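Local coordinates for methylocystis parvus OBBP MbnE (Methylocystis parvus OBBP, PDB 5ICQ), which probably binds methanobactin in the periplasm as a family 5 extracellular solute-binding protein, serving a methanobactin transport machinery, at residues E456-A461 / P569-S574; G323-T328 / G497-S502; A60-R65 / L240-N245. All blocks are in the same frame, centred on the assembly; numbering follows the deposited sequence.

Contacts 1 and 2 adjoin, with centres 12 Å apart, on one mixed sheet: strand 322-326 lies between strands 494-498 and 567-572, and contact 1 packs helix 453-467 against the last of these. They touch directly, since L570 CG is 3.8 Å from G323 CA and F324 CZ is 3.8 Å from L458 O. Along the chain their segments alternate, 323-328, 456-461, 497-502, 569-574, so residues far apart in sequence build one compact region. Contact 3 closes before either opens. Its centre, 43 and 42 Å from those of contacts 1 and 2, lies across the chain's centre from contact 2; in a separate four-stranded sheet, it joins the loop before strand 65-71 to strand 237-242.

Contact 1 of 3, residues E456-A461 / P569-S574; sequences ERLALA and PLFHAS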
loop_
_atom_site.group_PDB
_atom_site.type_symbol
_atom_site.label_atom_id
_atom_site.label_comp_id
_atom_site.label_asym_id
_atom_site.label_seq_id
_atom_site.Cartn_x
_atom_site.Cartn_y
_atom_site.Cartn_z
ATOM N N GLU A 456 -16.478 0.962 -16.071
ATOM C CA GLU A 456 -17.598 1.471 -16.856
ATOM C C GLU A 456 -18.932 1.013 -16.276
ATOM O O GLU A 456 -19.884 1.798 -16.197
ATOM C CB GLU A 456 -17.457 1.044 -18.323
ATOM C CG GLU A 456 -18.568 1.631 -19.209
ATOM C CD GLU A 456 -18.452 1.252 -20.679
ATOM O OE1 GLU A 456 -18.771 2.085 -21.556
ATOM O OE2 GLU A 456 -18.027 0.120 -20.967
ATOM N N ARG A 457 -19.022 -0.245 -15.839
ATOM C CA ARG A 457 -20.284 -0.711 -15.260
ATOM C C ARG A 457 -20.599 0.010 -13.957
ATOM O O ARG A 457 -21.759 0.356 -13.702
ATOM C CB ARG A 457 -20.246 -2.216 -15.003
ATOM C CG ARG A 457 -20.067 -3.054 -16.243
ATOM C CD ARG A 457 -20.201 -4.514 -15.899
ATOM N NE ARG A 457 -19.119 -5.298 -16.473
ATOM C CZ ARG A 457 -18.944 -5.495 -17.776
ATOM N NH1 ARG A 457 -19.772 -4.958 -18.668
ATOM N NH2 ARG A 457 -17.925 -6.229 -18.188
ATOM N N LEU A 458 -19.584 0.222 -13.112
ATOM C CA LEU A 458 -19.797 0.997 -11.890
ATOM C C LEU A 458 -20.280 2.404 -12.215
ATOM O O LEU A 458 -21.192 2.930 -11.565
ATOM C CB LEU A 458 -18.501 1.066 -11.080
ATOM C CG LEU A 458 -17.968 -0.208 -10.432
ATOM C CD1 LEU A 458 -16.643 0.075 -9.700
ATOM C CD2 LEU A 458 -19.011 -0.741 -9.457
ATOM N N ALA A 459 -19.662 3.040 -13.208
ATOM C CA ALA A 459 -20.016 4.416 -13.530
ATOM C C ALA A 459 -21.403 4.502 -14.153
ATOM O O ALA A 459 -22.141 5.470 -13.913
ATOM C CB ALA A 459 -18.959 5.018 -14.462
ATOM N N LEU A 460 -21.773 3.502 -14.963
ATOM C CA LEU A 460 -23.102 3.484 -15.569
ATOM C C LEU A 460 -24.184 3.306 -14.513
ATOM O O LEU A 460 -25.279 3.868 -14.634
ATOM C CB LEU A 460 -23.184 2.365 -16.617
ATOM C CG LEU A 460 -22.398 2.621 -17.910
ATOM C CD1 LEU A 460 -22.279 1.345 -18.760
ATOM C CD2 LEU A 460 -23.091 3.738 -18.727
ATOM N N ALA A 461 -23.912 2.498 -13.488
ATOM C CA ALA A 461 -24.874 2.376 -12.395
ATOM C C ALA A 461 -25.051 3.712 -11.689
ATOM O O ALA A 461 -26.179 4.151 -11.423
ATOM C CB ALA A 461 -24.412 1.292 -11.414
ATOM N N PRO A 569 -16.693 7.201 -1.761
ATOM C CA PRO A 569 -15.948 5.976 -1.455
ATOM C C PRO A 569 -16.628 4.782 -2.099
ATOM O O PRO A 569 -17.858 4.702 -2.147
ATOM C CB PRO A 569 -15.999 5.887 0.075
ATOM C CG PRO A 569 -16.514 7.211 0.546
ATOM C CD PRO A 569 -17.342 7.776 -0.571
ATOM N N LEU A 570 -15.809 3.852 -2.589
ATOM C CA LEU A 570 -16.331 2.627 -3.176
ATOM C C LEU A 570 -16.294 1.508 -2.132
ATOM O O LEU A 570 -16.995 1.601 -1.119
ATOM C CB LEU A 570 -15.562 2.280 -4.455
ATOM C CG LEU A 570 -15.982 3.201 -5.618
ATOM C CD1 LEU A 570 -15.060 3.050 -6.822
ATOM C CD2 LEU A 570 -17.436 2.938 -6.033
ATOM N N PHE A 571 -15.505 0.457 -2.340
ATOM C CA PHE A 571 -15.698 -0.749 -1.531
ATOM C C PHE A 571 -14.435 -1.602 -1.540
ATOM O O PHE A 571 -13.535 -1.406 -2.360
ATOM C CB PHE A 571 -16.898 -1.544 -2.046
ATOM C CG PHE A 571 -16.925 -1.673 -3.545
ATOM C CD1 PHE A 571 -16.254 -2.702 -4.176
ATOM C CD2 PHE A 571 -17.613 -0.750 -4.320
ATOM C CE1 PHE A 571 -16.269 -2.817 -5.562
ATOM C CE2 PHE A 571 -17.634 -0.860 -5.701
ATOM C CZ PHE A 571 -16.964 -1.891 -6.320
ATOM N N HIS A 572 -14.387 -2.572 -0.619
ATOM C CA HIS A 572 -13.208 -3.407 -0.450
ATOM C C HIS A 572 -13.641 -4.767 0.077
ATOM O O HIS A 572 -14.776 -4.953 0.513
ATOM C CB HIS A 572 -12.194 -2.749 0.498
ATOM C CG HIS A 572 -12.710 -2.572 1.893
ATOM N ND1 HIS A 572 -13.355 -1.427 2.312
ATOM C CD2 HIS A 572 -12.682 -3.402 2.964
ATOM C CE1 HIS A 572 -13.708 -1.560 3.579
ATOM N NE2 HIS A 572 -13.312 -2.750 4.001
ATOM N N ALA A 573 -12.720 -5.736 0.010
ATOM C CA ALA A 573 -12.912 -7.029 0.651
ATOM C C ALA A 573 -12.380 -6.948 2.080
ATOM O O ALA A 573 -11.252 -6.494 2.301
ATOM C CB ALA A 573 -12.190 -8.129 -0.130
ATOM N N SER A 574 -13.200 -7.358 3.050
ATOM C CA SER A 574 -12.760 -7.280 4.440
ATOM C C SER A 574 -11.669 -8.289 4.730
ATOM O O SER A 574 -10.877 -8.087 5.654
ATOM C CB SER A 574 -13.937 -7.498 5.397
ATOM O OG SER A 574 -14.797 -6.375 5.404
#
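L570 is the first residue of 569-574 to meet the helix: its CD1 lies 4.4 Å from CD1 of L458, a looser methyl-to-methyl contact than those made by F571. The backbone of L570 is bonded to N322 of strand 322-326 on one side and to T363, just after strand 361-362, on the other, while its psi of -115° interrupts the regular strand geometry, consistent with a break in strand 567-572. F571 follows and carries the closer contact. L458 and F571 approach from opposite directions, and the leucine fork closes on the far end of the ring: F571 CZ is 3.9 Å from L458 CD1 and 3.9 Å from L458 CD2, with F571 CE2 4.0 Å from L458 CD2. CD2 sits at the ring edge, near its plane. A chi1 of 45° places CG of F571 between its own N and C and sends the phenyl ring toward the helix, where F348, Y356 and Y360 also meet it. Further along, H572 and S574 leave the helix behind; H572 NE2 and S574 OG are both hydrogen-bonded to E369 OE1. On the helix side, A459 rests on V450 and V475, from the strands before and after the helix. L458 extends the helix packing to strand 567-572 of the same mixed sheet. Helix 453-467 follows strand 442-450 and leads to its parallel partner 472-477, a beta-alpha-beta crossover.

Contact 2 of 3, residues G323-T328 / G497-S502; sequences GFVFNT and GQYVAS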
loop_
_atom_site.group_PDB
_atom_site.type_symbol
_atom_site.label_atom_id
_atom_site.label_comp_id
_atom_site.label_asym_id
_atom_site.label_seq_id
_atom_site.Cartn_x
_atom_site.Cartn_y
_atom_site.Cartn_z
ATOM N N GLY A 323 -12.348 5.329 -4.931
ATOM C CA GLY A 323 -13.608 6.054 -5.015
ATOM C C GLY A 323 -13.738 6.828 -6.304
ATOM O O GLY A 323 -12.770 7.004 -7.050
ATOM N N PHE A 324 -14.967 7.294 -6.558
ATOM C CA PHE A 324 -15.191 8.304 -7.585
ATOM C C PHE A 324 -14.624 9.630 -7.101
ATOM O O PHE A 324 -15.066 10.154 -6.077
ATOM C CB PHE A 324 -16.687 8.477 -7.882
ATOM C CG PHE A 324 -17.332 7.308 -8.578
ATOM C CD1 PHE A 324 -17.094 7.063 -9.932
ATOM C CD2 PHE A 324 -18.224 6.493 -7.896
ATOM C CE1 PHE A 324 -17.707 5.989 -10.585
ATOM C CE2 PHE A 324 -18.857 5.436 -8.543
ATOM C CZ PHE A 324 -18.593 5.187 -9.898
ATOM N N VAL A 325 -13.681 10.198 -7.846
ATOM C CA VAL A 325 -13.014 11.432 -7.444
ATOM C C VAL A 325 -13.651 12.604 -8.171
ATOM O O VAL A 325 -13.741 12.591 -9.403
ATOM C CB VAL A 325 -11.510 11.376 -7.760
ATOM C CG1 VAL A 325 -10.882 12.718 -7.428
ATOM C CG2 VAL A 325 -10.831 10.264 -6.964
ATOM N N PHE A 326 -14.048 13.638 -7.419
ATOM C CA PHE A 326 -14.500 14.894 -8.015
ATOM C C PHE A 326 -13.308 15.767 -8.388
ATOM O O PHE A 326 -12.378 15.940 -7.596
ATOM C CB PHE A 326 -15.378 15.689 -7.032
ATOM C CG PHE A 326 -16.669 15.012 -6.643
ATOM C CD1 PHE A 326 -17.825 15.200 -7.393
ATOM C CD2 PHE A 326 -16.747 14.261 -5.475
ATOM C CE1 PHE A 326 -19.033 14.614 -6.999
ATOM C CE2 PHE A 326 -17.923 13.666 -5.082
ATOM C CZ PHE A 326 -19.080 13.847 -5.839
ATOM N N ASN A 327 -13.345 16.358 -9.579
ATOM C CA ASN A 327 -12.307 17.329 -9.910
ATOM C C ASN A 327 -12.744 18.676 -9.354
ATOM O O ASN A 327 -13.466 19.437 -10.008
ATOM C CB ASN A 327 -12.053 17.404 -11.413
ATOM C CG ASN A 327 -10.907 18.355 -11.744
ATOM O OD1 ASN A 327 -10.398 19.046 -10.859
ATOM N ND2 ASN A 327 -10.485 18.381 -13.008
ATOM N N THR A 328 -12.286 18.988 -8.129
ATOM C CA THR A 328 -12.774 20.207 -7.491
ATOM C C THR A 328 -12.148 21.458 -8.089
ATOM O O THR A 328 -12.505 22.564 -7.671
ATOM C CB THR A 328 -12.519 20.200 -5.980
ATOM O OG1 THR A 328 -11.110 20.341 -5.709
ATOM C CG2 THR A 328 -12.981 18.866 -5.378
ATOM N N GLY A 497 -10.308 6.834 -8.580
ATOM C CA GLY A 497 -8.953 6.976 -8.099
ATOM C C GLY A 497 -8.712 6.084 -6.900
ATOM O O GLY A 497 -9.645 5.623 -6.244
ATOM N N GLN A 498 -7.432 5.857 -6.613
ATOM C CA GLN A 498 -7.021 4.984 -5.522
ATOM C C GLN A 498 -6.143 5.741 -4.531
ATOM O O GLN A 498 -5.225 6.468 -4.932
ATOM C CB GLN A 498 -6.284 3.769 -6.088
ATOM C CG GLN A 498 -5.778 2.806 -5.054
ATOM C CD GLN A 498 -5.381 1.470 -5.655
ATOM O OE1 GLN A 498 -4.323 1.344 -6.273
ATOM N NE2 GLN A 498 -6.234 0.461 -5.473
ATOM N N TYR A 499 -6.431 5.567 -3.233
ATOM C CA TYR A 499 -5.662 6.151 -2.120
ATOM C C TYR A 499 -5.426 5.014 -1.123
ATOM O O TYR A 499 -6.148 4.902 -0.137
ATOM C CB TYR A 499 -6.416 7.319 -1.469
ATOM C CG TYR A 499 -6.725 8.432 -2.440
ATOM C CD1 TYR A 499 -7.867 8.395 -3.233
ATOM C CD2 TYR A 499 -5.850 9.499 -2.593
ATOM C CE1 TYR A 499 -8.142 9.408 -4.146
ATOM C CE2 TYR A 499 -6.123 10.527 -3.494
ATOM C CZ TYR A 499 -7.274 10.474 -4.260
ATOM O OH TYR A 499 -7.549 11.478 -5.169
ATOM N N VAL A 500 -4.442 4.155 -1.407
ATOM C CA VAL A 500 -4.281 2.923 -0.631
ATOM C C VAL A 500 -3.918 3.253 0.811
ATOM O O VAL A 500 -2.950 3.977 1.068
ATOM C CB VAL A 500 -3.209 2.022 -1.268
ATOM C CG1 VAL A 500 -2.862 0.861 -0.323
ATOM C CG2 VAL A 500 -3.670 1.487 -2.622
ATOM N N ALA A 501 -4.691 2.714 1.759
ATOM C CA ALA A 501 -4.422 2.943 3.176
ATOM C C ALA A 501 -3.187 2.176 3.628
ATOM O O ALA A 501 -2.910 1.068 3.169
ATOM C CB ALA A 501 -5.606 2.510 4.047
ATOM N N SER A 502 -2.456 2.767 4.560
ATOM C CA SER A 502 -1.311 2.114 5.165
ATOM C C SER A 502 -1.479 2.174 6.675
ATOM O O SER A 502 -2.183 3.040 7.195
ATOM C CB SER A 502 -0.004 2.783 4.712
ATOM O OG SER A 502 0.837 3.108 5.794
#
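G323 and G497 form an antiparallel hydrogen-bonded pair joining strands 322-326 and 494-498 of a mixed sheet, in an alpha/beta region of the solute-binding fold. Two backbone bonds define the pair. G497 N donates to G323 O at 2.9 Å with an N-H...O angle of 167°, and G323 N donates to G497 O at 3.0 Å, slightly more bent at 154°. The CA atoms of G323 and G497 are 5.7 Å apart. The same register continues in V325 with M495 and N327 with D493, whereas beyond Q498 the second segment leaves the sheet. On its other edge, strand 322-326 is bonded to strand 567-572 through F324 and V568, so this pair occupies an inner position.

Side-chain packing is concentrated on one branch of V325. CG2, anti to the carbonyl carbon of V325, comes within 3.8 Å of G497 N, a close van der Waals contact that the missing side chain of G497 leaves room for. F324 points away from this face, its ring meeting Y462 of helix 453-467. Y499, already in the loop, brings its ring back toward V325, and stacks on W513 as well. The valine and tyrosine side chains cross obliquely, with V325 CG2 in the plane of the phenol at its edge, 4.0 Å from Y499 CE1 and 3.9 Å from Y499 OH.

Contact 3 of 3, residues A60-R65 / L240-N245; sequences AKKGGR and LKRDPN. With SO4 (sulfate ion), chain B.
Oxygen O4 of a sulfate ion, probably taken up from the crystallisation liquor, is gripped by both terminal nitrogens of R65: R65 NH1 donates to it at 2.5 Å and R65 NH2 at 2.6 Å. Both bonds are unusually short and bent, so the exact position of the ion is somewhat doubtful. The sulfur lies in the guanidinium plane, at its edge. R237 NH2 is hydrogen-bonded to the same ion, and E262 OE2 forms a salt bridge with R65 NH2, which would help hold the group in place.

Between the two segments themselves the touch is slight. K62 and R242 cross at about a right angle, K62 CD lying 3.9 Å from R242 NH2, obliquely to the guanidinium; G63 N is 4.5 Å from the same nitrogen, at the edge of the R242 guanidinium, near the plane of the group. A bend at chi2 (-70°) turns the K62 chain so that CD faces R242 NH2. In the four-stranded mixed sheet, strand 262-268 separates strands 65-71 and 237-242; K62 and R242 come from its two sides and both reach the loop that precedes it. That loop supplies their polar partners: D261 forms a salt bridge with R242 NE, Y258 O accepts from R242 NH1, and N259 OD1 is bonded to K62 NZ. These bonds probably temper the repulsion between K62 NZ and R242 NH1, 5.1 Å apart.

Past the strand end, D243 OD1 accepts from N245 N at 2.9 Å, closing an Asx turn; the donor lies 59° out of the carboxylate plane.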
loop_
_atom_site.group_PDB
_atom_site.type_symbol
_atom_site.label_atom_id
_atom_site.label_comp_id
_atom_site.label_asym_id
_atom_site.label_seq_id
_atom_site.Cartn_x
_atom_site.Cartn_y
_atom_site.Cartn_z
ATOM N N ALA A 60 9.675 -24.505 11.967
ATOM C CA ALA A 60 9.420 -24.735 10.549
ATOM C C ALA A 60 10.461 -25.680 9.969
ATOM O O ALA A 60 11.657 -25.568 10.261
ATOM C CB ALA A 60 9.437 -23.406 9.784
ATOM N N LYS A 61 10.002 -26.623 9.149
ATOM C CA LYS A 61 10.900 -27.596 8.543
ATOM C C LYS A 61 11.580 -27.018 7.306
ATOM O O LYS A 61 10.990 -26.236 6.559
ATOM C CB LYS A 61 10.126 -28.857 8.182
ATOM C CG LYS A 61 9.645 -29.600 9.424
ATOM C CD LYS A 61 8.488 -30.518 9.121
ATOM C CE LYS A 61 7.970 -31.177 10.395
ATOM N NZ LYS A 61 6.676 -31.885 10.176
ATOM N N LYS A 62 12.829 -27.431 7.078
ATOM C CA LYS A 62 13.585 -26.993 5.909
ATOM C C LYS A 62 13.524 -28.030 4.795
ATOM O O LYS A 62 13.550 -29.238 5.055
ATOM C CB LYS A 62 15.045 -26.728 6.275
ATOM C CG LYS A 62 15.220 -25.811 7.472
ATOM C CD LYS A 62 14.811 -24.373 7.155
ATOM C CE LYS A 62 14.916 -23.484 8.398
ATOM N NZ LYS A 62 14.460 -22.081 8.153
ATOM N N GLY A 63 13.457 -27.553 3.556
ATOM C CA GLY A 63 13.505 -28.412 2.388
ATOM C C GLY A 63 12.369 -28.131 1.424
ATOM O O GLY A 63 11.416 -27.413 1.722
ATOM N N GLY A 64 12.502 -28.721 0.240
ATOM C CA GLY A 64 11.436 -28.723 -0.740
ATOM C C GLY A 64 11.461 -27.517 -1.661
ATOM O O GLY A 64 12.168 -26.529 -1.445
ATOM N N ARG A 65 10.665 -27.612 -2.728
ATOM C CA ARG A 65 10.521 -26.541 -3.703
ATOM C C ARG A 65 9.126 -25.943 -3.603
ATOM O O ARG A 65 8.130 -26.669 -3.686
ATOM C CB ARG A 65 10.762 -27.056 -5.124
ATOM C CG ARG A 65 10.407 -26.044 -6.223
ATOM C CD ARG A 65 10.734 -26.562 -7.638
ATOM N NE ARG A 65 12.170 -26.751 -7.844
ATOM C CZ ARG A 65 12.750 -26.838 -9.037
ATOM N NH1 ARG A 65 12.015 -26.744 -10.138
ATOM N NH2 ARG A 65 14.068 -27.013 -9.136
ATOM N N LEU A 240 14.949 -19.535 -7.488
ATOM C CA LEU A 240 15.787 -19.201 -6.349
ATOM C C LEU A 240 16.193 -20.481 -5.640
ATOM O O LEU A 240 15.384 -21.396 -5.488
ATOM C CB LEU A 240 15.040 -18.298 -5.368
ATOM C CG LEU A 240 14.451 -17.026 -5.962
ATOM C CD1 LEU A 240 13.808 -16.203 -4.860
ATOM C CD2 LEU A 240 15.539 -16.240 -6.691
ATOM N N LYS A 241 17.444 -20.546 -5.207
ATOM C CA LYS A 241 17.944 -21.709 -4.493
ATOM C C LYS A 241 18.653 -21.229 -3.237
ATOM O O LYS A 241 19.379 -20.232 -3.273
ATOM C CB LYS A 241 18.897 -22.528 -5.382
ATOM C CG LYS A 241 19.464 -23.754 -4.711
ATOM C CD LYS A 241 20.084 -24.682 -5.742
ATOM C CE LYS A 241 20.574 -25.972 -5.106
ATOM N NZ LYS A 241 21.251 -26.826 -6.130
ATOM N N ARG A 242 18.446 -21.938 -2.130
ATOM C CA ARG A 242 19.019 -21.505 -0.867
ATOM C C ARG A 242 20.537 -21.396 -0.974
ATOM O O ARG A 242 21.189 -22.219 -1.623
ATOM C CB ARG A 242 18.660 -22.489 0.248
ATOM C CG ARG A 242 19.388 -22.192 1.551
ATOM C CD ARG A 242 19.263 -23.316 2.568
ATOM N NE ARG A 242 17.892 -23.806 2.690
ATOM C CZ ARG A 242 16.921 -23.156 3.313
ATOM N NH1 ARG A 242 17.176 -21.968 3.866
ATOM N NH2 ARG A 242 15.711 -23.687 3.385
ATOM N N ASP A 243 21.085 -20.338 -0.377
ATOM C CA ASP A 243 22.517 -20.229 -0.122
ATOM C C ASP A 243 22.807 -21.024 1.142
ATOM O O ASP A 243 22.401 -20.609 2.230
ATOM C CB ASP A 243 22.945 -18.770 0.063
ATOM C CG ASP A 243 24.446 -18.622 0.335
ATOM O OD1 ASP A 243 25.161 -19.649 0.427
ATOM O OD2 ASP A 243 24.910 -17.470 0.470
ATOM N N PRO A 244 23.497 -22.157 1.043
ATOM C CA PRO A 244 23.768 -22.965 2.244
ATOM C C PRO A 244 24.592 -22.238 3.294
ATOM O O PRO A 244 24.632 -22.673 4.450
ATOM C CB PRO A 244 24.522 -24.180 1.687
ATOM C CG PRO A 244 25.053 -23.743 0.362
ATOM C CD PRO A 244 24.100 -22.722 -0.177
ATOM N N ASN A 245 25.251 -21.142 2.934
ATOM C CA ASN A 245 26.094 -20.410 3.873
ATOM C C ASN A 245 25.574 -19.006 4.157
ATOM O O ASN A 245 26.333 -18.145 4.622
ATOM C CB ASN A 245 27.516 -20.381 3.326
ATOM C CG ASN A 245 28.039 -21.779 3.074
ATOM O OD1 ASN A 245 28.204 -22.550 4.015
ATOM N ND2 ASN A 245 28.294 -22.115 1.815
HETATM S S SO4 B . 14.497 -27.231 -13.002
HETATM O O1 SO4 B . 15.857 -26.741 -13.189
HETATM O O2 SO4 B . 13.634 -26.777 -14.087
HETATM O O3 SO4 B . 14.487 -28.692 -12.978
HETATM O O4 SO4 B . 13.999 -26.719 -11.735
#